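Local structure of pentatricopeptide repeat-containing protein 10, chloroplastic (Zea mays, 4M59) at residues G296-F305 with V323-R332; M367-M378 with L393-S402. The protein binds two similar intergenic RNA elements of the chloroplast, near atpH and psaJ, and stabilises the transcripts by blocking exonucleases from either end. The protein carries 4 engineered substitutions. All blocks are in the same frame, centred on the assembly; numbering follows the deposited sequence.

Interaction 1: residues G296-F305 with V323-R332; sequences GKVDEALALF and VLGMLGKKSR
Val298, Ala301, Leu302 and Phe305 meet Val323, Met326 and Leu327 where the second helix of predicted pentatricopeptide repeat (PPR) 7 packs on the first helix of predicted PPR 8, the inter-repeat joint from which the alpha-solenoid is built. The short helical segments run nearly antiparallel, 157° between their directions, with axes 10.9 Å apart.

Leu302 can be followed outward. Its CB stands off the partner helix; beyond CG the two methyls part. CD1 lies 3.8 Å from Val323 CG1, while CD2 packs 4.1 Å from Leu327 CD2 and, 4.0 Å from Arg332 NH1, meets the guanidinium end obliquely. One turn further, the Phe305 ring takes Val323 CG2 over its centre, a CH-pi contact; chi1 of -175° sends Val323 CG1 to Leu302 and leaves CG2 for the ring. At the first turn of helix 298-310, Met326 bends at its last torsion (chi3 34°), bringing its CE 3.5 Å from Val298 CG1 and against Ala301 CB.

A salt bridge borders this apolar patch. Arg332, at the N-cap of helix 333-346, reaches back to Asp299 with its guanidinium steeply inclined to the carboxylate, and Arg332 NH1 meets Asp299 OD2 at 3.2 Å from above the carboxylate plane.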
ATOM      1  N   GLY A 296       7.663   8.888   7.254  0.59 81.60           N
ATOM      2  CA  GLY A 296       8.727   8.145   6.624  0.59 83.39           C
ATOM      3  C   GLY A 296      10.080   8.669   7.027  0.59 83.95           C
ATOM      4  O   GLY A 296      11.081   8.411   6.368  0.59 86.14           O
ATOM      5  N   LYS A 297      10.111   9.417   8.118  1.00 91.73           N
ATOM      6  CA  LYS A 297      11.360   9.926   8.619  1.00 92.04           C
ATOM      7  C   LYS A 297      11.624   9.351   9.993  1.00 89.00           C
ATOM      8  O   LYS A 297      11.245   9.918  11.005  1.00 86.92           O
ATOM      9  CB  LYS A 297      11.358  11.452   8.611  1.00 96.65           C
ATOM     10  CG  LYS A 297      11.489  12.032   7.211  0.44 99.80           C
ATOM     11  CD  LYS A 297      11.738  13.522   7.211  0.92100.61           C
ATOM     12  CE  LYS A 297      10.515  14.293   7.642  1.00 99.26           C
ATOM     13  NZ  LYS A 297      10.566  15.676   7.132  0.73100.89           N
ATOM     14  N   VAL A 298      12.294   8.206  10.003  1.00 76.77           N
ATOM     15  CA  VAL A 298      12.402   7.373  11.186  1.00 73.69           C
ATOM     16  C   VAL A 298      13.701   7.533  11.944  1.00 73.36           C
ATOM     17  O   VAL A 298      13.782   7.206  13.121  1.00 70.69           O
ATOM     18  CB  VAL A 298      12.284   5.925  10.792  1.00 82.62           C
ATOM     19  CG1 VAL A 298      10.856   5.596  10.456  1.00 81.84           C
ATOM     20  CG2 VAL A 298      13.140   5.678   9.598  1.00 85.87           C
ATOM     21  N   ASP A 299      14.725   8.028  11.279  1.00 83.43           N
ATOM     22  CA  ASP A 299      15.992   8.216  11.942  1.00 83.38           C
ATOM     23  C   ASP A 299      15.839   9.341  12.932  1.00 81.84           C
ATOM     24  O   ASP A 299      16.540   9.395  13.931  1.00 80.40           O
ATOM     25  CB  ASP A 299      17.067   8.525  10.927  1.00 80.38           C
ATOM     26  CG  ASP A 299      16.912   7.707   9.667  0.20 82.49           C
ATOM     27  OD1 ASP A 299      15.946   7.969   8.924  0.53 83.27           O
ATOM     28  OD2 ASP A 299      17.744   6.813   9.417  1.00 83.40           O
ATOM     29  N   GLU A 300      14.895  10.231  12.661  1.00 91.13           N
ATOM     30  CA  GLU A 300      14.604  11.327  13.566  1.00 89.68           C
ATOM     31  C   GLU A 300      13.910  10.825  14.812  1.00 86.23           C
ATOM     32  O   GLU A 300      14.267  11.192  15.921  1.00 84.55           O
ATOM     33  CB  GLU A 300      13.737  12.393  12.900  0.36 87.75           C
ATOM     34  CG  GLU A 300      14.440  13.240  11.854  1.00 90.98           C
ATOM     35  CD  GLU A 300      13.798  14.602  11.686  1.00 91.52           C
ATOM     36  OE1 GLU A 300      13.850  15.163  10.574  1.00 93.99           O
ATOM     37  OE2 GLU A 300      13.250  15.121  12.672  0.26 89.42           O
ATOM     38  N   ALA A 301      12.898   9.998  14.624  1.00 73.17           N
ATOM     39  CA  ALA A 301      12.123   9.526  15.746  1.00 70.26           C
ATOM     40  C   ALA A 301      13.026   8.800  16.694  1.00 68.63           C
ATOM     41  O   ALA A 301      12.874   8.869  17.902  1.00 66.53           O
ATOM     42  CB  ALA A 301      11.038   8.626  15.269  1.00 69.84           C
ATOM     43  N   LEU A 302      13.994   8.085  16.127  1.00 84.62           N
ATOM     44  CA  LEU A 302      14.993   7.384  16.916  1.00 83.33           C
ATOM     45  C   LEU A 302      15.729   8.396  17.778  1.00 82.88           C
ATOM     46  O   LEU A 302      15.896   8.201  18.981  1.00 80.63           O
ATOM     47  CB  LEU A 302      15.984   6.667  15.998  1.00 87.18           C
ATOM     48  CG  LEU A 302      15.938   5.137  15.970  1.00 86.02           C
ATOM     49  CD1 LEU A 302      14.557   4.622  16.349  1.00 84.06           C
ATOM     50  CD2 LEU A 302      16.351   4.624  14.600  1.00 88.61           C
ATOM     51  N   ALA A 303      16.158   9.484  17.148  1.00108.57           N
ATOM     52  CA  ALA A 303      16.857  10.536  17.840  1.00108.45           C
ATOM     53  C   ALA A 303      16.050  11.017  19.025  1.00105.81           C
ATOM     54  O   ALA A 303      16.602  11.196  20.097  1.00104.23           O
ATOM     55  CB  ALA A 303      17.131  11.657  16.910  1.00 97.81           C
ATOM     56  N   LEU A 304      14.750  11.209  18.856  1.00 99.43           N
ATOM     57  CA  LEU A 304      13.940  11.645  19.984  1.00 97.22           C
ATOM     58  C   LEU A 304      13.988  10.581  21.027  1.00 94.97           C
ATOM     59  O   LEU A 304      13.995  10.865  22.218  1.00 93.23           O
ATOM     60  CB  LEU A 304      12.480  11.871  19.603  1.00102.81           C
ATOM     61  CG  LEU A 304      11.508  12.348  20.701  1.00101.04           C
ATOM     62  CD1 LEU A 304      10.361  13.077  20.075  1.00102.07           C
ATOM     63  CD2 LEU A 304      10.950  11.239  21.575  1.00 99.33           C
ATOM     64  N   PHE A 305      13.996   9.344  20.570  1.00 75.36           N
ATOM     65  CA  PHE A 305      13.892   8.258  21.499  1.00 73.45           C
ATOM     66  C   PHE A 305      15.118   8.252  22.383  1.00 72.39           C
ATOM     67  O   PHE A 305      15.030   7.928  23.552  1.00 70.77           O
ATOM     68  CB  PHE A 305      13.690   6.932  20.785  1.00 68.68           C
ATOM     69  CG  PHE A 305      13.220   5.856  21.681  1.00 67.10           C
ATOM     70  CD1 PHE A 305      12.269   6.116  22.625  1.00 66.20           C
ATOM     71  CD2 PHE A 305      13.733   4.596  21.599  1.00 66.80           C
ATOM     72  CE1 PHE A 305      11.842   5.149  23.453  1.00 65.33           C
ATOM     73  CE2 PHE A 305      13.302   3.630  22.433  1.00 65.70           C
ATOM     74  CZ  PHE A 305      12.355   3.908  23.358  1.00 65.13           C
ATOM     75  N   VAL A 323       8.304   1.499  18.660  1.00 60.26           N
ATOM     76  CA  VAL A 323       9.533   1.846  17.974  1.00 60.65           C
ATOM     77  C   VAL A 323      10.016   0.701  17.108  1.00 61.03           C
ATOM     78  O   VAL A 323      10.492   0.900  16.004  1.00 62.16           O
ATOM     79  CB  VAL A 323      10.626   2.193  18.970  1.00 64.88           C
ATOM     80  CG1 VAL A 323      11.853   2.653  18.254  1.00 65.69           C
ATOM     81  CG2 VAL A 323      10.151   3.266  19.892  1.00 64.45           C
ATOM     82  N   LEU A 324       9.879  -0.508  17.621  1.00 57.02           N
ATOM     83  CA  LEU A 324      10.281  -1.692  16.894  1.00 57.23           C
ATOM     84  C   LEU A 324       9.481  -1.844  15.624  1.00 58.10           C
ATOM     85  O   LEU A 324      10.023  -2.168  14.578  1.00 58.76           O
ATOM     86  CB  LEU A 324      10.122  -2.926  17.775  1.00 55.73           C
ATOM     87  CG  LEU A 324      11.088  -2.988  18.949  1.00 54.87           C
ATOM     88  CD1 LEU A 324      10.715  -4.064  19.899  1.00 54.79           C
ATOM     89  CD2 LEU A 324      12.474  -3.214  18.453  1.00 54.73           C
ATOM     90  N   GLY A 325       8.185  -1.595  15.718  1.00 67.47           N
ATOM     91  CA  GLY A 325       7.312  -1.712  14.580  1.00 68.17           C
ATOM     92  C   GLY A 325       7.756  -0.830  13.453  1.00 69.41           C
ATOM     93  O   GLY A 325       7.764  -1.236  12.306  1.00 70.24           O
ATOM     94  N   MET A 326       8.115   0.402  13.808  1.00 80.20           N
ATOM     95  CA  MET A 326       8.625   1.369  12.852  1.00 82.02           C
ATOM     96  C   MET A 326       9.849   0.802  12.165  1.00 82.91           C
ATOM     97  O   MET A 326       9.992   0.888  10.944  1.00 84.84           O
ATOM     98  CB  MET A 326       9.013   2.665  13.561  1.00 90.70           C
ATOM     99  CG  MET A 326       7.846   3.565  13.923  1.00 90.45           C
ATOM    100  SD  MET A 326       8.419   5.094  14.685  1.00 90.49           S
ATOM    101  CE  MET A 326       9.959   5.349  13.807  1.00 92.54           C
ATOM    102  N   LEU A 327      10.741   0.221  12.957  1.00 73.48           N
ATOM    103  CA  LEU A 327      11.954  -0.346  12.419  1.00 74.17           C
ATOM    104  C   LEU A 327      11.645  -1.575  11.607  1.00 73.93           C
ATOM    105  O   LEU A 327      12.421  -1.976  10.759  1.00 74.81           O
ATOM    106  CB  LEU A 327      12.879  -0.728  13.551  1.00 71.90           C
ATOM    107  CG  LEU A 327      13.269   0.397  14.479  1.00 71.71           C
ATOM    108  CD1 LEU A 327      14.031  -0.159  15.628  1.00 70.10           C
ATOM    109  CD2 LEU A 327      14.109   1.357  13.720  1.00 74.04           C
ATOM    110  N   GLY A 328      10.502  -2.178  11.886  1.00 71.42           N
ATOM    111  CA  GLY A 328      10.135  -3.417  11.252  1.00 70.97           C
ATOM    112  C   GLY A 328       9.987  -3.233   9.774  1.00 72.60           C
ATOM    113  O   GLY A 328      10.580  -3.941   8.981  1.00 72.88           O
ATOM    114  N   LYS A 329       9.258  -2.202   9.437  1.00 77.49           N
ATOM    115  CA  LYS A 329       8.936  -1.931   8.077  1.00 79.65           C
ATOM    116  C   LYS A 329      10.131  -1.562   7.298  1.00 81.74           C
ATOM    117  O   LYS A 329      10.105  -1.563   6.100  1.00 83.86           O
ATOM    118  CB  LYS A 329       7.955  -0.807   8.022  1.00 89.43           C
ATOM    119  CG  LYS A 329       6.625  -1.205   8.471  1.00 87.88           C
ATOM    120  CD  LYS A 329       6.002  -0.138   9.295  1.00 87.53           C
ATOM    121  CE  LYS A 329       4.586  -0.487   9.608  1.00 86.51           C
ATOM    122  NZ  LYS A 329       4.341  -1.944   9.683  1.00 85.25           N
ATOM    123  N   LYS A 330      11.198  -1.198   8.000  1.00 77.37           N
ATOM    124  CA  LYS A 330      12.465  -0.867   7.361  1.00 79.39           C
ATOM    125  C   LYS A 330      13.392  -2.061   7.501  1.00 77.43           C
ATOM    126  O   LYS A 330      14.488  -2.089   6.945  1.00 78.28           O
ATOM    127  CB  LYS A 330      13.087   0.369   8.010  1.00 94.94           C
ATOM    128  CG  LYS A 330      12.824   1.662   7.259  1.00 98.56           C
ATOM    129  CD  LYS A 330      11.409   1.707   6.707  1.00 98.90           C
ATOM    130  CE  LYS A 330      11.320   2.602   5.483  1.00103.28           C
ATOM    131  NZ  LYS A 330      11.161   4.033   5.853  1.00104.43           N
ATOM    132  N   SER A 331      12.926  -3.049   8.253  1.00 78.04           N
ATOM    133  CA  SER A 331      13.666  -4.274   8.466  1.00 76.32           C
ATOM    134  C   SER A 331      15.058  -3.991   8.963  1.00 76.49           C
ATOM    135  O   SER A 331      16.018  -4.589   8.512  1.00 76.29           O
ATOM    136  CB  SER A 331      13.753  -5.066   7.177  1.00 84.11           C
ATOM    137  OG  SER A 331      14.663  -4.449   6.300  1.00 85.93           O
ATOM    138  N   ARG A 332      15.169  -3.067   9.899  1.00 84.13           N
ATOM    139  CA  ARG A 332      16.472  -2.710  10.421  1.00 84.60           C
ATOM    140  C   ARG A 332      16.864  -3.683  11.503  1.00 82.47           C
ATOM    141  O   ARG A 332      16.848  -3.360  12.678  1.00 81.68           O
ATOM    142  CB  ARG A 332      16.480  -1.262  10.918  1.00 89.08           C
ATOM    143  CG  ARG A 332      16.647  -0.242   9.786  1.00 92.30           C
ATOM    144  CD  ARG A 332      15.917   1.059  10.044  0.62 93.71           C
ATOM    145  NE  ARG A 332      16.709   2.042  10.777  0.57 94.66           N
ATOM    146  CZ  ARG A 332      17.198   3.155  10.250  1.00 98.02           C
ATOM    147  NH1 ARG A 332      17.904   3.989  10.997  0.53 98.35           N
ATOM    148  NH2 ARG A 332      16.981   3.437   8.979  1.00101.01           N
TER

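Interaction 2: residues M367-M378 with L393-S402. With PO4 (phosphate ion), chain E.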
ATOM      1  N   MET A 367      17.655 -12.161   6.735  1.00 57.87           N
ATOM      2  CA  MET A 367      16.511 -12.200   7.638  1.00 57.46           C
ATOM      3  C   MET A 367      16.453 -13.509   8.415  1.00 57.11           C
ATOM      4  O   MET A 367      15.981 -13.547   9.549  1.00 56.87           O
ATOM      5  CB  MET A 367      15.212 -11.998   6.856  1.00 58.41           C
ATOM      6  CG  MET A 367      13.957 -12.363   7.634  1.00 58.08           C
ATOM      7  SD  MET A 367      12.439 -11.935   6.768  1.00 58.92           S
ATOM      8  CE  MET A 367      11.217 -12.668   7.851  1.00 58.46           C
ATOM      9  N   GLU A 368      16.935 -14.582   7.799  1.00 70.93           N
ATOM     10  CA  GLU A 368      16.901 -15.900   8.421  1.00 71.15           C
ATOM     11  C   GLU A 368      17.675 -15.938   9.733  1.00 70.66           C
ATOM     12  O   GLU A 368      17.244 -16.571  10.696  1.00 70.94           O
ATOM     13  CB  GLU A 368      17.446 -16.956   7.462  1.00 72.84           C
ATOM     14  CG  GLU A 368      17.698 -18.305   8.116  1.00 73.32           C
ATOM     15  CD  GLU A 368      18.338 -19.300   7.168  1.00 74.04           C
ATOM     16  OE1 GLU A 368      18.696 -20.405   7.622  1.00 74.50           O
ATOM     17  OE2 GLU A 368      18.482 -18.979   5.972  1.00 74.33           O
ATOM     18  N   ASP A 369      18.820 -15.267   9.769  1.00 59.90           N
ATOM     19  CA  ASP A 369      19.647 -15.262  10.950  1.00 59.42           C
ATOM     20  C   ASP A 369      19.027 -14.392  11.998  1.00 59.15           C
ATOM     21  O   ASP A 369      19.168 -14.635  13.182  1.00 58.77           O
ATOM     22  CB  ASP A 369      21.027 -14.740  10.606  1.00 62.77           C
ATOM     23  CG  ASP A 369      21.993 -14.927  11.713  1.00 62.27           C
ATOM     24  OD1 ASP A 369      21.951 -15.980  12.352  1.00 62.04           O
ATOM     25  OD2 ASP A 369      22.793 -14.014  11.954  1.00 62.20           O
ATOM     26  N   TYR A 370      18.328 -13.368  11.550  1.00 50.38           N
ATOM     27  CA  TYR A 370      17.638 -12.472  12.444  1.00 50.24           C
ATOM     28  C   TYR A 370      16.591 -13.235  13.205  1.00 50.41           C
ATOM     29  O   TYR A 370      16.577 -13.229  14.417  1.00 50.07           O
ATOM     30  CB  TYR A 370      17.015 -11.347  11.643  1.00 51.99           C
ATOM     31  CG  TYR A 370      15.960 -10.540  12.349  1.00 51.98           C
ATOM     32  CD1 TYR A 370      16.287  -9.514  13.200  1.00 51.85           C
ATOM     33  CD2 TYR A 370      14.633 -10.782  12.119  1.00 52.18           C
ATOM     34  CE1 TYR A 370      15.320  -8.782  13.812  1.00 51.80           C
ATOM     35  CE2 TYR A 370      13.673 -10.055  12.729  1.00 52.19           C
ATOM     36  CZ  TYR A 370      14.014  -9.062  13.567  1.00 51.98           C
ATOM     37  OH  TYR A 370      13.020  -8.357  14.159  1.00 51.98           O
ATOM     38  N   VAL A 371      15.726 -13.917  12.476  1.00 48.61           N
ATOM     39  CA  VAL A 371      14.671 -14.701  13.073  1.00 49.37           C
ATOM     40  C   VAL A 371      15.221 -15.732  14.025  1.00 49.55           C
ATOM     41  O   VAL A 371      14.643 -16.004  15.060  1.00 49.98           O
ATOM     42  CB  VAL A 371      13.870 -15.407  11.996  1.00 53.77           C
ATOM     43  CG1 VAL A 371      12.725 -16.161  12.604  1.00 55.06           C
ATOM     44  CG2 VAL A 371      13.353 -14.407  11.016  1.00 53.27           C
ATOM     45  N   THR A 372      16.353 -16.305  13.673  1.00 49.83           N
ATOM     46  CA  THR A 372      16.990 -17.255  14.544  1.00 49.57           C
ATOM     47  C   THR A 372      17.453 -16.541  15.782  1.00 48.34           C
ATOM     48  O   THR A 372      17.387 -17.075  16.872  1.00 47.99           O
ATOM     49  CB  THR A 372      18.169 -17.905  13.856  1.00 49.16           C
ATOM     50  OG1 THR A 372      17.739 -18.482  12.625  1.00 50.23           O
ATOM     51  CG2 THR A 372      18.723 -18.989  14.712  1.00 48.73           C
ATOM     52  N   ARG A 373      17.909 -15.310  15.615  1.00 62.81           N
ATOM     53  CA  ARG A 373      18.432 -14.551  16.733  1.00 61.63           C
ATOM     54  C   ARG A 373      17.329 -14.070  17.644  1.00 61.66           C
ATOM     55  O   ARG A 373      17.561 -13.804  18.807  1.00 60.67           O
ATOM     56  CB  ARG A 373      19.261 -13.377  16.235  1.00 65.10           C
ATOM     57  CG  ARG A 373      20.438 -13.066  17.104  1.00 64.05           C
ATOM     58  CD  ARG A 373      21.311 -14.288  17.271  1.00 63.59           C
ATOM     59  NE  ARG A 373      22.097 -14.622  16.089  1.00 64.34           N
ATOM     60  CZ  ARG A 373      22.408 -15.862  15.728  1.00 64.46           C
ATOM     61  NH1 ARG A 373      21.985 -16.894  16.435  1.00 64.01           N
ATOM     62  NH2 ARG A 373      23.128 -16.074  14.648  1.00 65.10           N
ATOM     63  N   VAL A 374      16.126 -13.961  17.103  1.00 46.19           N
ATOM     64  CA  VAL A 374      14.959 -13.576  17.868  1.00 46.64           C
ATOM     65  C   VAL A 374      14.413 -14.765  18.600  1.00 47.52           C
ATOM     66  O   VAL A 374      14.118 -14.707  19.780  1.00 47.44           O
ATOM     67  CB  VAL A 374      13.857 -13.073  16.951  1.00 47.58           C
ATOM     68  CG1 VAL A 374      12.596 -12.889  17.714  1.00 48.41           C
ATOM     69  CG2 VAL A 374      14.253 -11.788  16.314  1.00 46.90           C
ATOM     70  N   LEU A 375      14.286 -15.860  17.878  1.00 52.97           N
ATOM     71  CA  LEU A 375      13.816 -17.106  18.425  1.00 54.22           C
ATOM     72  C   LEU A 375      14.729 -17.593  19.532  1.00 52.83           C
ATOM     73  O   LEU A 375      14.298 -18.218  20.476  1.00 53.51           O
ATOM     74  CB  LEU A 375      13.757 -18.112  17.300  1.00 53.21           C
ATOM     75  CG  LEU A 375      13.412 -19.563  17.561  1.00 54.72           C
ATOM     76  CD1 LEU A 375      12.178 -19.664  18.376  1.00 56.60           C
ATOM     77  CD2 LEU A 375      13.200 -20.195  16.226  1.00 55.96           C
ATOM     78  N   GLU A 376      16.005 -17.276  19.399  1.00 61.49           N
ATOM     79  CA  GLU A 376      16.996 -17.596  20.405  1.00 59.71           C
ATOM     80  C   GLU A 376      16.679 -16.867  21.691  1.00 59.01           C
ATOM     81  O   GLU A 376      16.998 -17.328  22.772  1.00 57.97           O
ATOM     82  CB  GLU A 376      18.367 -17.177  19.904  1.00 70.76           C
ATOM     83  CG  GLU A 376      19.533 -17.862  20.558  1.00 69.21           C
ATOM     84  CD  GLU A 376      20.832 -17.177  20.242  1.00 68.30           C
ATOM     85  OE1 GLU A 376      21.158 -16.183  20.917  1.00 67.39           O
ATOM     86  OE2 GLU A 376      21.523 -17.621  19.310  1.00 68.71           O
ATOM     87  N   GLY A 377      16.042 -15.713  21.556  1.00 59.86           N
ATOM     88  CA  GLY A 377      15.640 -14.915  22.691  1.00 59.41           C
ATOM     89  C   GLY A 377      14.276 -15.280  23.217  1.00 61.51           C
ATOM     90  O   GLY A 377      13.988 -15.092  24.383  1.00 61.30           O
ATOM     91  N   MET A 378      13.424 -15.796  22.351  1.00 67.95           N
ATOM     92  CA  MET A 378      12.126 -16.263  22.783  1.00 70.64           C
ATOM     93  C   MET A 378      12.329 -17.468  23.664  1.00 70.85           C
ATOM     94  O   MET A 378      11.679 -17.622  24.683  1.00 71.77           O
ATOM     95  CB  MET A 378      11.255 -16.621  21.588  1.00 75.89           C
ATOM     96  CG  MET A 378      10.945 -15.447  20.699  1.00 75.23           C
ATOM     97  SD  MET A 378      10.130 -15.819  19.155  1.00 76.62           S
ATOM     98  CE  MET A 378       8.501 -16.187  19.737  1.00 79.39           C
ATOM     99  N   LEU A 393       6.534 -18.130  13.555  1.00 58.92           N
ATOM    100  CA  LEU A 393       7.910 -18.535  13.311  1.00 58.70           C
ATOM    101  C   LEU A 393       8.019 -19.293  11.996  1.00 58.65           C
ATOM    102  O   LEU A 393       8.936 -19.057  11.213  1.00 57.24           O
ATOM    103  CB  LEU A 393       8.436 -19.384  14.467  1.00 59.53           C
ATOM    104  CG  LEU A 393       8.842 -18.611  15.721  1.00 58.60           C
ATOM    105  CD1 LEU A 393       8.799 -19.505  16.946  1.00 60.31           C
ATOM    106  CD2 LEU A 393      10.225 -17.999  15.550  1.00 56.05           C
ATOM    107  N   ILE A 394       7.079 -20.199  11.753  1.00 59.58           N
ATOM    108  CA  ILE A 394       7.072 -20.925  10.505  1.00 59.67           C
ATOM    109  C   ILE A 394       6.901 -19.962   9.339  1.00 57.35           C
ATOM    110  O   ILE A 394       7.501 -20.132   8.286  1.00 57.10           O
ATOM    111  CB  ILE A 394       5.959 -21.958  10.511  1.00 59.98           C
ATOM    112  CG1 ILE A 394       6.292 -23.054  11.510  1.00 63.32           C
ATOM    113  CG2 ILE A 394       5.779 -22.562   9.158  1.00 59.96           C
ATOM    114  CD1 ILE A 394       5.218 -24.045  11.682  1.00 65.40           C
ATOM    115  N   ALA A 395       6.106 -18.926   9.547  1.00 76.22           N
ATOM    116  CA  ALA A 395       5.820 -17.962   8.505  1.00 74.88           C
ATOM    117  C   ALA A 395       7.023 -17.104   8.167  1.00 73.70           C
ATOM    118  O   ALA A 395       7.308 -16.863   7.004  1.00 73.74           O
ATOM    119  CB  ALA A 395       4.667 -17.099   8.907  1.00 68.73           C
ATOM    120  N   ALA A 396       7.731 -16.641   9.187  1.00 65.31           N
ATOM    121  CA  ALA A 396       8.919 -15.827   8.970  1.00 64.25           C
ATOM    122  C   ALA A 396      10.038 -16.625   8.325  1.00 64.62           C
ATOM    123  O   ALA A 396      10.635 -16.175   7.365  1.00 64.33           O
ATOM    124  CB  ALA A 396       9.387 -15.220  10.258  1.00 58.65           C
ATOM    125  N   TYR A 397      10.310 -17.808   8.866  1.00 55.17           N
ATOM    126  CA  TYR A 397      11.316 -18.694   8.298  1.00 55.73           C
ATOM    127  C   TYR A 397      10.902 -19.086   6.886  1.00 56.50           C
ATOM    128  O   TYR A 397      11.745 -19.390   6.042  1.00 56.82           O
ATOM    129  CB  TYR A 397      11.490 -19.939   9.170  1.00 54.86           C
ATOM    130  CG  TYR A 397      12.614 -19.832  10.173  1.00 54.32           C
ATOM    131  CD1 TYR A 397      13.719 -19.028   9.928  1.00 52.62           C
ATOM    132  CD2 TYR A 397      12.568 -20.532  11.370  1.00 55.60           C
ATOM    133  CE1 TYR A 397      14.747 -18.927  10.843  1.00 51.93           C
ATOM    134  CE2 TYR A 397      13.593 -20.438  12.293  1.00 54.58           C
ATOM    135  CZ  TYR A 397      14.679 -19.635  12.024  1.00 52.68           C
ATOM    136  OH  TYR A 397      15.703 -19.538  12.940  1.00 51.51           O
ATOM    137  N   GLY A 398       9.597 -19.080   6.641  1.00 54.64           N
ATOM    138  CA  GLY A 398       9.066 -19.386   5.335  1.00 55.81           C
ATOM    139  C   GLY A 398       9.088 -18.188   4.430  1.00 55.48           C
ATOM    140  O   GLY A 398       9.098 -18.306   3.219  1.00 57.03           O
ATOM    141  N   ARG A 399       9.106 -17.020   5.040  1.00 67.60           N
ATOM    142  CA  ARG A 399       9.085 -15.771   4.306  1.00 67.76           C
ATOM    143  C   ARG A 399      10.466 -15.396   3.795  1.00 67.78           C
ATOM    144  O   ARG A 399      10.602 -14.777   2.753  1.00 69.18           O
ATOM    145  CB  ARG A 399       8.532 -14.680   5.204  1.00 68.16           C
ATOM    146  CG  ARG A 399       8.194 -13.404   4.510  1.00 68.90           C
ATOM    147  CD  ARG A 399       6.931 -12.828   5.089  1.00 68.50           C
ATOM    148  NE  ARG A 399       6.872 -12.953   6.534  1.00 66.90           N
ATOM    149  CZ  ARG A 399       7.376 -12.066   7.372  1.00 65.94           C
ATOM    150  NH1 ARG A 399       7.986 -10.991   6.903  1.00 66.21           N
ATOM    151  NH2 ARG A 399       7.274 -12.256   8.676  1.00 65.24           N
ATOM    152  N   CYS A 400      11.491 -15.779   4.524  1.00 72.65           N
ATOM    153  CA  CYS A 400      12.845 -15.556   4.090  1.00 72.58           C
ATOM    154  C   CYS A 400      13.293 -16.692   3.216  1.00 73.95           C
ATOM    155  O   CYS A 400      14.183 -16.564   2.422  1.00 74.62           O
ATOM    156  CB  CYS A 400      13.773 -15.394   5.278  1.00 72.60           C
ATOM    157  SG  CYS A 400      13.642 -16.536   6.557  1.00 72.29           S
ATOM    158  N   GLY A 401      12.674 -17.834   3.371  1.00 67.00           N
ATOM    159  CA  GLY A 401      12.942 -18.938   2.489  1.00 68.78           C
ATOM    160  C   GLY A 401      13.740 -20.021   3.153  1.00 68.45           C
ATOM    161  O   GLY A 401      14.280 -20.884   2.490  1.00 69.74           O
ATOM    162  N   SER A 402      13.814 -19.984   4.470  1.00 63.60           N
ATOM    163  CA  SER A 402      14.531 -21.025   5.166  1.00 63.85           C
ATOM    164  C   SER A 402      13.668 -22.243   5.259  1.00 65.77           C
ATOM    165  O   SER A 402      13.160 -22.553   6.318  1.00 66.14           O
ATOM    166  CB  SER A 402      14.927 -20.597   6.558  1.00 73.37           C
ATOM    167  OG  SER A 402      15.649 -21.636   7.183  1.00 73.93           O
TER
HETATM  168  P   PO4 E 801      26.108 -18.271  12.188  1.00 82.86           P
HETATM  169  O1  PO4 E 801      25.394 -17.543  13.300  1.00 82.86           O
HETATM  170  O2  PO4 E 801      26.270 -17.346  11.005  1.00 82.86           O
HETATM  171  O3  PO4 E 801      27.468 -18.716  12.670  1.00 82.86           O
HETATM  172  O4  PO4 E 801      25.301 -19.478  11.776  1.00 82.86           O
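Tyr397 OH and Thr372 OG1 are modelled only 2.3 Å apart, too close for the length to be trusted, although a hydroxyl-hydroxyl hydrogen bond is plausible. They join helices of predicted PPR 9 and PPR 10, packed antiparallel with 160° between their directions. The ring of Tyr397 is a knob in a hole formed by Glu368, Val371, Thr372 and Leu375. Val371 CG1 sits 4.0 Å from the ring centroid in a CH-pi contact, displaced toward the rim, whereas Glu368 O and Thr372 OG1 lie at the ring edge.

Leu375 CD1 packs 3.7 Å from Leu393 CD1. Toward the start of helix 367-380, Met367 extends with CG anti to N (chi1 166°), passing Cys400 CB to set its CE over one face of the Arg399 guanidinium, which donates to Val361 O. Glu368 runs alongside Ser402, the N-cap of helix 403-413, whose OG is hydrogen-bonded to Asn405 ND2.

Arg373 NH2 bridges to Asp369 OD1 at 2.6 Å and makes a weak bond to a phosphate ion, probably from the crystallisation liquor, that Arg121 of the second subunit also holds. The apolar grip on Tyr397 thus holds the helix pair, while the Asp369-Arg373-Glu376 salt-bridge network probably orients Arg373 toward the anion.

Overall arrangement
From the N terminus, helix 298-310 is reached first; the chain then turns and returns through helix 317-328, so interaction 1 closes a hairpin with 17 residues between its segments. Only after helices 333-346 and 352-359 does interaction 2 close a similar hairpin, helix 367-380 against helix 387-400. The two follow in series, neither nesting nor crossing. Interaction 1 joins predicted repeats PPR 7 and PPR 8, interaction 2 PPR 9 and PPR 10. Their centres lie 21 Å apart and they do not touch. Helix 333-346 connects them, receiving Val323 and Leu327 from the first contact, and Met367 and Tyr370 from the second, within one superhelical stack.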